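PDB 7D3U: monovalent Na+/H+ antiporter subunit A from Dietzia sp. DQ12-45-1b, which probably works as a membrane-embedded antiporter subunit of the Mrp complex, exchanging sodium ions for protons across the bacterial cell membrane. Local coordinates for residues V63-A73 with V119-L127; T306-A317 with W386-P395. All coordinates share one frame; numbering follows the deposited sequence.

Contact 1: residues V63-A73 with V119-L127; sequences VELRLSLDPLA and VLADDVVVL. With LMT (dodecyl-beta-D-maltoside), chain C.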
# COMPACT_ATOMS: atom_id res chain seq x y z
N VAL B 63 -25.90 5.85 21.88
CA VAL B 63 -26.28 4.47 22.17
C VAL B 63 -26.00 4.18 23.63
O VAL B 63 -24.91 4.47 24.13
CB VAL B 63 -25.51 3.49 21.26
CG1 VAL B 63 -25.78 2.06 21.68
CG2 VAL B 63 -25.90 3.71 19.81
N GLU B 64 -26.98 3.60 24.31
CA GLU B 64 -26.83 3.20 25.70
C GLU B 64 -27.40 1.80 25.87
O GLU B 64 -28.38 1.44 25.22
CB GLU B 64 -27.54 4.18 26.65
CG GLU B 64 -29.02 4.37 26.35
CD GLU B 64 -29.61 5.58 27.04
OE1 GLU B 64 -30.06 6.51 26.34
OE2 GLU B 64 -29.62 5.60 28.29
N LEU B 65 -26.77 1.01 26.74
CA LEU B 65 -27.26 -0.33 27.00
C LEU B 65 -28.55 -0.21 27.80
O LEU B 65 -28.52 -0.15 29.03
CB LEU B 65 -26.22 -1.16 27.74
CG LEU B 65 -26.61 -2.56 28.22
CD1 LEU B 65 -27.00 -3.43 27.05
CD2 LEU B 65 -25.48 -3.20 29.00
N ARG B 66 -29.68 -0.17 27.10
CA ARG B 66 -30.98 0.12 27.70
C ARG B 66 -31.88 -1.09 27.52
O ARG B 66 -32.35 -1.36 26.41
CB ARG B 66 -31.59 1.36 27.06
CG ARG B 66 -33.00 1.69 27.52
CD ARG B 66 -33.45 3.01 26.93
NE ARG B 66 -34.91 3.14 26.91
CZ ARG B 66 -35.59 3.95 27.72
NH1 ARG B 66 -34.95 4.70 28.60
NH2 ARG B 66 -36.91 4.01 27.63
N LEU B 67 -32.11 -1.82 28.60
CA LEU B 67 -32.95 -3.01 28.57
C LEU B 67 -34.34 -2.68 29.09
O LEU B 67 -34.49 -1.97 30.09
CB LEU B 67 -32.34 -4.13 29.42
CG LEU B 67 -30.83 -4.32 29.34
CD1 LEU B 67 -30.41 -5.49 30.20
CD2 LEU B 67 -30.38 -4.54 27.90
N SER B 68 -35.36 -3.19 28.40
CA SER B 68 -36.74 -3.01 28.81
C SER B 68 -37.42 -4.37 28.85
O SER B 68 -37.08 -5.28 28.10
CB SER B 68 -37.50 -2.08 27.86
OG SER B 68 -38.89 -2.33 27.90
N LEU B 69 -38.40 -4.49 29.74
CA LEU B 69 -39.09 -5.75 29.98
C LEU B 69 -40.59 -5.58 29.81
O LEU B 69 -41.39 -5.99 30.65
CB LEU B 69 -38.74 -6.29 31.37
CG LEU B 69 -39.41 -7.57 31.86
CD1 LEU B 69 -39.02 -8.73 30.97
CD2 LEU B 69 -39.03 -7.87 33.29
N ASP B 70 -41.00 -4.94 28.71
CA ASP B 70 -42.41 -4.84 28.39
C ASP B 70 -43.01 -6.24 28.28
O ASP B 70 -42.29 -7.21 28.02
CB ASP B 70 -42.60 -4.06 27.09
CG ASP B 70 -41.80 -4.64 25.94
OD1 ASP B 70 -40.82 -5.36 26.20
OD2 ASP B 70 -42.15 -4.36 24.77
N PRO B 71 -44.32 -6.38 28.50
CA PRO B 71 -44.90 -7.73 28.62
C PRO B 71 -44.60 -8.66 27.46
O PRO B 71 -44.53 -9.88 27.66
CB PRO B 71 -46.40 -7.44 28.73
CG PRO B 71 -46.46 -6.09 29.35
CD PRO B 71 -45.32 -5.33 28.76
N LEU B 72 -44.42 -8.14 26.24
CA LEU B 72 -43.97 -8.98 25.14
C LEU B 72 -42.63 -9.61 25.47
O LEU B 72 -42.43 -10.82 25.30
CB LEU B 72 -43.89 -8.17 23.85
CG LEU B 72 -43.11 -8.82 22.72
CD1 LEU B 72 -43.85 -10.04 22.21
CD2 LEU B 72 -42.88 -7.83 21.59
N ALA B 73 -41.69 -8.80 25.96
CA ALA B 73 -40.44 -9.36 26.46
C ALA B 73 -40.68 -10.25 27.67
O ALA B 73 -40.03 -11.29 27.80
CB ALA B 73 -39.46 -8.24 26.80
N VAL B 119 -34.39 -10.01 23.29
CA VAL B 119 -35.77 -9.73 23.69
C VAL B 119 -35.81 -8.63 24.74
O VAL B 119 -36.80 -7.89 24.83
CB VAL B 119 -36.46 -11.02 24.19
CG1 VAL B 119 -36.67 -11.98 23.03
CG2 VAL B 119 -35.64 -11.67 25.27
N LEU B 120 -34.77 -8.50 25.55
CA LEU B 120 -34.65 -7.41 26.52
C LEU B 120 -33.88 -6.23 25.94
O LEU B 120 -32.90 -5.78 26.52
CB LEU B 120 -33.98 -7.92 27.79
CG LEU B 120 -34.78 -8.89 28.64
CD1 LEU B 120 -34.03 -9.18 29.92
CD2 LEU B 120 -36.14 -8.30 28.93
N ALA B 121 -34.32 -5.72 24.80
CA ALA B 121 -33.60 -4.65 24.11
C ALA B 121 -34.55 -3.48 23.88
O ALA B 121 -35.50 -3.59 23.10
CB ALA B 121 -33.02 -5.14 22.78
N ASP B 122 -34.29 -2.37 24.56
CA ASP B 122 -35.01 -1.13 24.31
C ASP B 122 -34.25 -0.18 23.41
O ASP B 122 -34.84 0.77 22.89
CB ASP B 122 -35.33 -0.42 25.63
CG ASP B 122 -36.53 0.49 25.52
OD1 ASP B 122 -37.32 0.32 24.57
OD2 ASP B 122 -36.68 1.39 26.37
N ASP B 123 -32.95 -0.40 23.23
CA ASP B 123 -32.17 0.34 22.25
C ASP B 123 -32.07 -0.48 20.97
O ASP B 123 -31.89 -1.70 21.02
CB ASP B 123 -30.78 0.65 22.79
CG ASP B 123 -29.96 1.49 21.84
OD1 ASP B 123 -30.48 1.86 20.77
OD2 ASP B 123 -28.79 1.80 22.17
N VAL B 124 -32.20 0.19 19.83
CA VAL B 124 -32.18 -0.54 18.57
C VAL B 124 -30.78 -1.05 18.25
O VAL B 124 -30.61 -2.11 17.64
CB VAL B 124 -32.75 0.34 17.44
CG1 VAL B 124 -31.80 1.48 17.11
CG2 VAL B 124 -33.05 -0.50 16.21
N VAL B 125 -29.74 -0.33 18.69
CA VAL B 125 -28.38 -0.75 18.41
C VAL B 125 -28.02 -1.98 19.22
O VAL B 125 -27.41 -2.92 18.71
CB VAL B 125 -27.40 0.41 18.66
CG1 VAL B 125 -25.98 -0.10 18.76
CG2 VAL B 125 -27.52 1.44 17.54
N VAL B 126 -28.40 -2.01 20.50
CA VAL B 126 -28.15 -3.22 21.29
C VAL B 126 -29.02 -4.36 20.80
O VAL B 126 -28.65 -5.54 20.91
CB VAL B 126 -28.35 -2.95 22.79
CG1 VAL B 126 -29.82 -2.85 23.13
CG2 VAL B 126 -27.69 -4.03 23.61
N LEU B 127 -30.18 -4.05 20.21
CA LEU B 127 -30.99 -5.08 19.58
C LEU B 127 -30.24 -5.72 18.42
O LEU B 127 -30.20 -6.95 18.30
CB LEU B 127 -32.32 -4.49 19.12
CG LEU B 127 -33.36 -5.48 18.61
CD1 LEU B 127 -34.76 -5.00 18.94
CD2 LEU B 127 -33.21 -5.68 17.12
C1B LMT C . -16.07 3.54 30.47
C2B LMT C . -15.57 4.98 30.21
C3B LMT C . -14.65 5.08 28.97
C4B LMT C . -14.13 3.70 28.47
C5B LMT C . -13.92 2.75 29.67
C6B LMT C . -12.64 3.12 30.43
O1B LMT C . -17.03 3.18 29.51
O2B LMT C . -16.67 5.78 30.04
O3B LMT C . -13.63 5.98 29.17
O4' LMT C . -15.00 3.13 27.57
O5B LMT C . -15.02 2.61 30.57
O6B LMT C . -11.83 2.01 30.55
C1' LMT C . -19.99 0.93 31.45
C2' LMT C . -18.52 0.47 31.60
C3' LMT C . -17.61 1.05 30.48
C4' LMT C . -18.14 2.36 29.88
C5' LMT C . -18.98 3.06 30.98
C6' LMT C . -19.40 4.47 30.65
O1' LMT C . -20.56 0.34 30.36
O2' LMT C . -18.04 0.84 32.84
O3' LMT C . -17.43 0.13 29.49
O5' LMT C . -20.15 2.34 31.29
O6' LMT C . -18.99 4.71 29.37
C1 LMT C . -20.96 -0.99 30.56
C2 LMT C . -20.76 -1.66 29.24
C3 LMT C . -21.99 -2.09 28.52
C4 LMT C . -21.73 -3.46 27.95
C5 LMT C . -21.29 -3.35 26.54
C6 LMT C . -21.67 -4.55 25.73
C7 LMT C . -23.16 -4.72 25.75
C8 LMT C . -23.53 -5.76 24.76
C9 LMT C . -24.91 -6.30 24.93
C10 LMT C . -24.99 -7.56 24.11
C11 LMT C . -26.19 -8.37 24.47
C12 LMT C . -27.44 -7.60 24.28
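Arg-66 and Asp-122 both place CG anti to the backbone N (chi1 175° and -156°), and the arginine stays extended as far as NE, which lays the two side chains alongside each other, pointing the same way. Arg-66 belongs to strand 63-68, the second strand of a two-stranded antiparallel hairpin, which lies against the short linker between the membrane helices 102-119 and 124-142 of this complex I-like antiporter subunit. At their ends a salt bridge forms: NE of Arg-66 meets OD2 of Asp-122 from above the carboxylate plane, and NH2 adds a weaker bond to the same oxygen. OD1 of Asp-122 turns instead to Ser-184, so both carboxylate oxygens have partners. The backbones meet as well, since Asp-122 N donates to Arg-66 O at 2.9 Å and Asp-123 N gives that oxygen a weak second bond.

Asp-123 is the N-cap of helix 124-142. Its OD1 caps Val-125 N at 3.1 Å, while OD2 takes a weak bond from Glu-64 N, tying the helix start to the strand.

Apolar contacts flank these polar ones. CG2 of Val-63 touches CG2 of Val-125 at 3.6 Å, and toward Ala-73, at the other end of segment 63-73, CD2 of Leu-120 lies 3.6 Å from CD1 of Leu-69 and also touches CB of Ala-73. The dodecyl tail of a maltoside detergent runs beside the strand: Leu-65 presents CD1 to Val-126 CG2, and that same valine methyl lies 3.6 Å from C12, the tail's terminal carbon.

Contact 2: residues T306-A317 with W386-P395; sequences TIGVGTPAAMVA and WMFKSMLDAP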
# COMPACT_ATOMS: atom_id res chain seq x y z
N THR B 306 -49.96 -14.57 10.32
CA THR B 306 -50.93 -14.02 11.26
C THR B 306 -50.39 -12.79 11.98
O THR B 306 -51.16 -12.07 12.61
CB THR B 306 -51.36 -15.05 12.30
OG1 THR B 306 -52.15 -14.41 13.30
CG2 THR B 306 -50.16 -15.66 12.97
N ILE B 307 -49.08 -12.54 11.90
CA ILE B 307 -48.55 -11.26 12.36
C ILE B 307 -48.82 -10.17 11.34
O ILE B 307 -49.28 -9.08 11.68
CB ILE B 307 -47.05 -11.38 12.67
CG1 ILE B 307 -46.83 -12.01 14.04
CG2 ILE B 307 -46.38 -10.02 12.61
CD1 ILE B 307 -45.40 -12.36 14.31
N GLY B 308 -48.56 -10.47 10.06
CA GLY B 308 -48.84 -9.53 9.00
C GLY B 308 -50.30 -9.17 8.86
O GLY B 308 -50.62 -8.16 8.23
N VAL B 309 -51.19 -10.00 9.41
CA VAL B 309 -52.59 -9.59 9.51
C VAL B 309 -52.69 -8.24 10.22
O VAL B 309 -53.44 -7.35 9.79
CB VAL B 309 -53.42 -10.67 10.23
CG1 VAL B 309 -54.74 -10.09 10.71
CG2 VAL B 309 -53.66 -11.84 9.31
N GLY B 310 -51.92 -8.06 11.29
CA GLY B 310 -51.74 -6.76 11.91
C GLY B 310 -52.96 -6.16 12.56
O GLY B 310 -53.28 -4.99 12.32
N THR B 311 -53.65 -6.93 13.39
CA THR B 311 -54.78 -6.46 14.17
C THR B 311 -54.61 -6.97 15.59
O THR B 311 -53.91 -7.96 15.82
CB THR B 311 -56.12 -6.93 13.59
OG1 THR B 311 -56.19 -8.36 13.65
CG2 THR B 311 -56.27 -6.48 12.15
N PRO B 312 -55.22 -6.30 16.58
CA PRO B 312 -55.11 -6.77 17.96
C PRO B 312 -55.52 -8.22 18.15
O PRO B 312 -54.94 -8.92 18.99
CB PRO B 312 -56.04 -5.82 18.73
CG PRO B 312 -56.01 -4.57 17.93
CD PRO B 312 -55.93 -5.00 16.50
N ALA B 313 -56.51 -8.70 17.39
CA ALA B 313 -56.88 -10.11 17.46
C ALA B 313 -55.84 -11.01 16.83
O ALA B 313 -55.92 -12.23 17.01
CB ALA B 313 -58.23 -10.32 16.77
N ALA B 314 -54.86 -10.46 16.11
CA ALA B 314 -53.85 -11.26 15.45
C ALA B 314 -52.60 -11.45 16.29
O ALA B 314 -51.99 -12.52 16.23
CB ALA B 314 -53.46 -10.61 14.12
N MET B 315 -52.21 -10.45 17.07
CA MET B 315 -51.02 -10.58 17.90
C MET B 315 -51.23 -11.58 19.03
O MET B 315 -50.28 -12.28 19.42
CB MET B 315 -50.61 -9.22 18.46
CG MET B 315 -50.23 -8.23 17.39
SD MET B 315 -49.17 -8.96 16.14
CE MET B 315 -49.55 -7.92 14.73
N VAL B 316 -52.45 -11.68 19.55
CA VAL B 316 -52.75 -12.69 20.56
C VAL B 316 -52.53 -14.08 19.98
O VAL B 316 -51.90 -14.95 20.60
CB VAL B 316 -54.18 -12.52 21.08
CG1 VAL B 316 -54.48 -13.57 22.13
CG2 VAL B 316 -54.37 -11.13 21.65
N ALA B 317 -53.06 -14.32 18.77
CA ALA B 317 -52.87 -15.60 18.12
C ALA B 317 -51.39 -15.86 17.84
O ALA B 317 -50.91 -16.98 18.03
CB ALA B 317 -53.68 -15.66 16.83
N TRP B 386 -57.36 -19.80 17.00
CA TRP B 386 -57.16 -18.37 17.18
C TRP B 386 -56.51 -17.75 15.96
O TRP B 386 -56.90 -16.65 15.53
CB TRP B 386 -56.31 -18.12 18.43
CG TRP B 386 -57.09 -17.59 19.57
CD1 TRP B 386 -57.68 -18.31 20.56
CD2 TRP B 386 -57.38 -16.21 19.85
NE1 TRP B 386 -58.32 -17.47 21.44
CE2 TRP B 386 -58.15 -16.18 21.02
CE3 TRP B 386 -57.06 -15.01 19.21
CZ2 TRP B 386 -58.60 -14.98 21.58
CZ3 TRP B 386 -57.51 -13.83 19.76
CH2 TRP B 386 -58.28 -13.83 20.93
N MET B 387 -55.52 -18.43 15.38
CA MET B 387 -54.90 -17.94 14.15
C MET B 387 -55.92 -17.84 13.02
O MET B 387 -55.91 -16.88 12.24
CB MET B 387 -53.75 -18.85 13.75
CG MET B 387 -53.03 -18.42 12.50
SD MET B 387 -51.41 -19.20 12.39
CE MET B 387 -50.86 -19.01 14.08
N PHE B 388 -56.80 -18.84 12.91
CA PHE B 388 -57.83 -18.80 11.87
C PHE B 388 -58.82 -17.67 12.12
O PHE B 388 -59.22 -16.97 11.18
CB PHE B 388 -58.55 -20.14 11.80
CG PHE B 388 -57.68 -21.26 11.31
CD1 PHE B 388 -56.71 -21.04 10.36
CD2 PHE B 388 -57.84 -22.54 11.81
CE1 PHE B 388 -55.91 -22.06 9.91
CE2 PHE B 388 -57.05 -23.58 11.36
CZ PHE B 388 -56.08 -23.34 10.41
N LYS B 389 -59.24 -17.48 13.37
CA LYS B 389 -60.11 -16.36 13.71
C LYS B 389 -59.46 -15.03 13.39
O LYS B 389 -60.14 -14.08 12.99
CB LYS B 389 -60.49 -16.44 15.19
CG LYS B 389 -60.76 -15.11 15.87
CD LYS B 389 -61.10 -15.33 17.34
CE LYS B 389 -61.07 -14.04 18.12
NZ LYS B 389 -61.95 -13.00 17.52
N SER B 390 -58.14 -14.94 13.55
CA SER B 390 -57.43 -13.70 13.24
C SER B 390 -57.35 -13.47 11.73
O SER B 390 -57.63 -12.37 11.25
CB SER B 390 -56.03 -13.74 13.84
OG SER B 390 -55.32 -12.57 13.51
N MET B 391 -56.96 -14.50 10.98
CA MET B 391 -56.75 -14.34 9.54
C MET B 391 -58.03 -14.03 8.78
O MET B 391 -57.97 -13.55 7.65
CB MET B 391 -56.10 -15.60 8.97
CG MET B 391 -54.62 -15.72 9.27
SD MET B 391 -53.94 -17.29 8.70
CE MET B 391 -52.21 -17.08 9.12
N LEU B 392 -59.20 -14.31 9.37
CA LEU B 392 -60.45 -14.10 8.67
C LEU B 392 -60.75 -12.62 8.42
O LEU B 392 -61.55 -12.31 7.54
CB LEU B 392 -61.60 -14.73 9.44
CG LEU B 392 -61.79 -16.24 9.24
CD1 LEU B 392 -63.21 -16.63 9.59
CD2 LEU B 392 -61.45 -16.65 7.82
N ASP B 393 -60.13 -11.72 9.18
CA ASP B 393 -60.31 -10.29 8.99
C ASP B 393 -59.01 -9.64 8.55
O ASP B 393 -58.67 -8.53 8.97
CB ASP B 393 -60.85 -9.63 10.26
CG ASP B 393 -60.06 -10.01 11.50
OD1 ASP B 393 -58.84 -9.73 11.55
OD2 ASP B 393 -60.66 -10.58 12.44
N ALA B 394 -58.26 -10.33 7.70
CA ALA B 394 -57.01 -9.80 7.19
C ALA B 394 -57.27 -8.57 6.32
O ALA B 394 -58.35 -8.42 5.76
CB ALA B 394 -56.27 -10.86 6.38
N PRO B 395 -56.29 -7.67 6.21
CA PRO B 395 -56.48 -6.49 5.36
C PRO B 395 -56.50 -6.83 3.88
O PRO B 395 -56.37 -8.00 3.50
CB PRO B 395 -55.27 -5.61 5.71
CG PRO B 395 -54.25 -6.57 6.19
CD PRO B 395 -55.01 -7.62 6.93
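Trp-386 lies against one turn of helix 312-341, and its side chain is a good way into this contact. CB rests 3.9 Å from CB of Ala-317. From there the indole swings out so that CE3 and CZ3 bring the ring edge up to the carbonyl oxygen of Ala-313; Ala-313 O lies in the ring plane, 3.6 Å from CZ3. CZ3 also touches CB of Val-316, and over the six-membered ring comes CG1 of Val-316, 4.0 Å from its centroid, a CH-pi contact in which CH2 meets the same methyl. CE of Lys-389 lies over the opposite face. At the far side of the indole, NE1 is hydrogen-bonded to Asp-495 O, and Phe-496 meets the ring edge-to-face.

Helix 379-391 packs here on helix 312-341 and on the end of 288-308, within the membrane bundle of the antiporter-like subunit. Segments 312-317 and 386-391 run nearly antiparallel, at 158°, with their axes 8.4 Å apart at closest approach. Small residues allow this: Ser-390 is a knob in the hole formed by Thr-306, Ala-313, Ala-314 and Ala-317, its CB 3.5 Å from the oxygen of Ala-313.

Thr-306, in the last turns of helix 288-308, lies near two methionines. Met-387, bent at chi3 (-43°), brings CE within 3.6 Å of CG2 of Thr-306, while the extended Met-391 sets its own CE beside the threonine's CB. Just before the turn at Gly-310, CG2 of Val-309 meets CB of Ala-394 at 4.0 Å, and CD of Pro-395 sits against the oxygen of Val-309.

The two segments share neither hydrogen bonds nor a salt bridge; van der Waals fit joins them, made by apolar groups together with a serine and a threonine.

Contact 1 and contact 2 follow one another along the chain, the first closing before the second opens, and both lie on the same side of the chain's centre. Their centres are 25 Å apart and their nearest atoms about 7 Å apart, so they do not touch. Helix 243-252 bridges the gap: Arg-252 at its end makes a salt bridge with Asp-70 of contact 1, while Ile-307 and Met-315 of contact 2 pack on Leu-251. The two also differ in character, contact 1 being laced with charges and backbone bonds and contact 2 held by close fit without a hydrogen bond between its segments. Detergent reaches both, through Leu-65 and Val-126 in one and Pro-395 in the other.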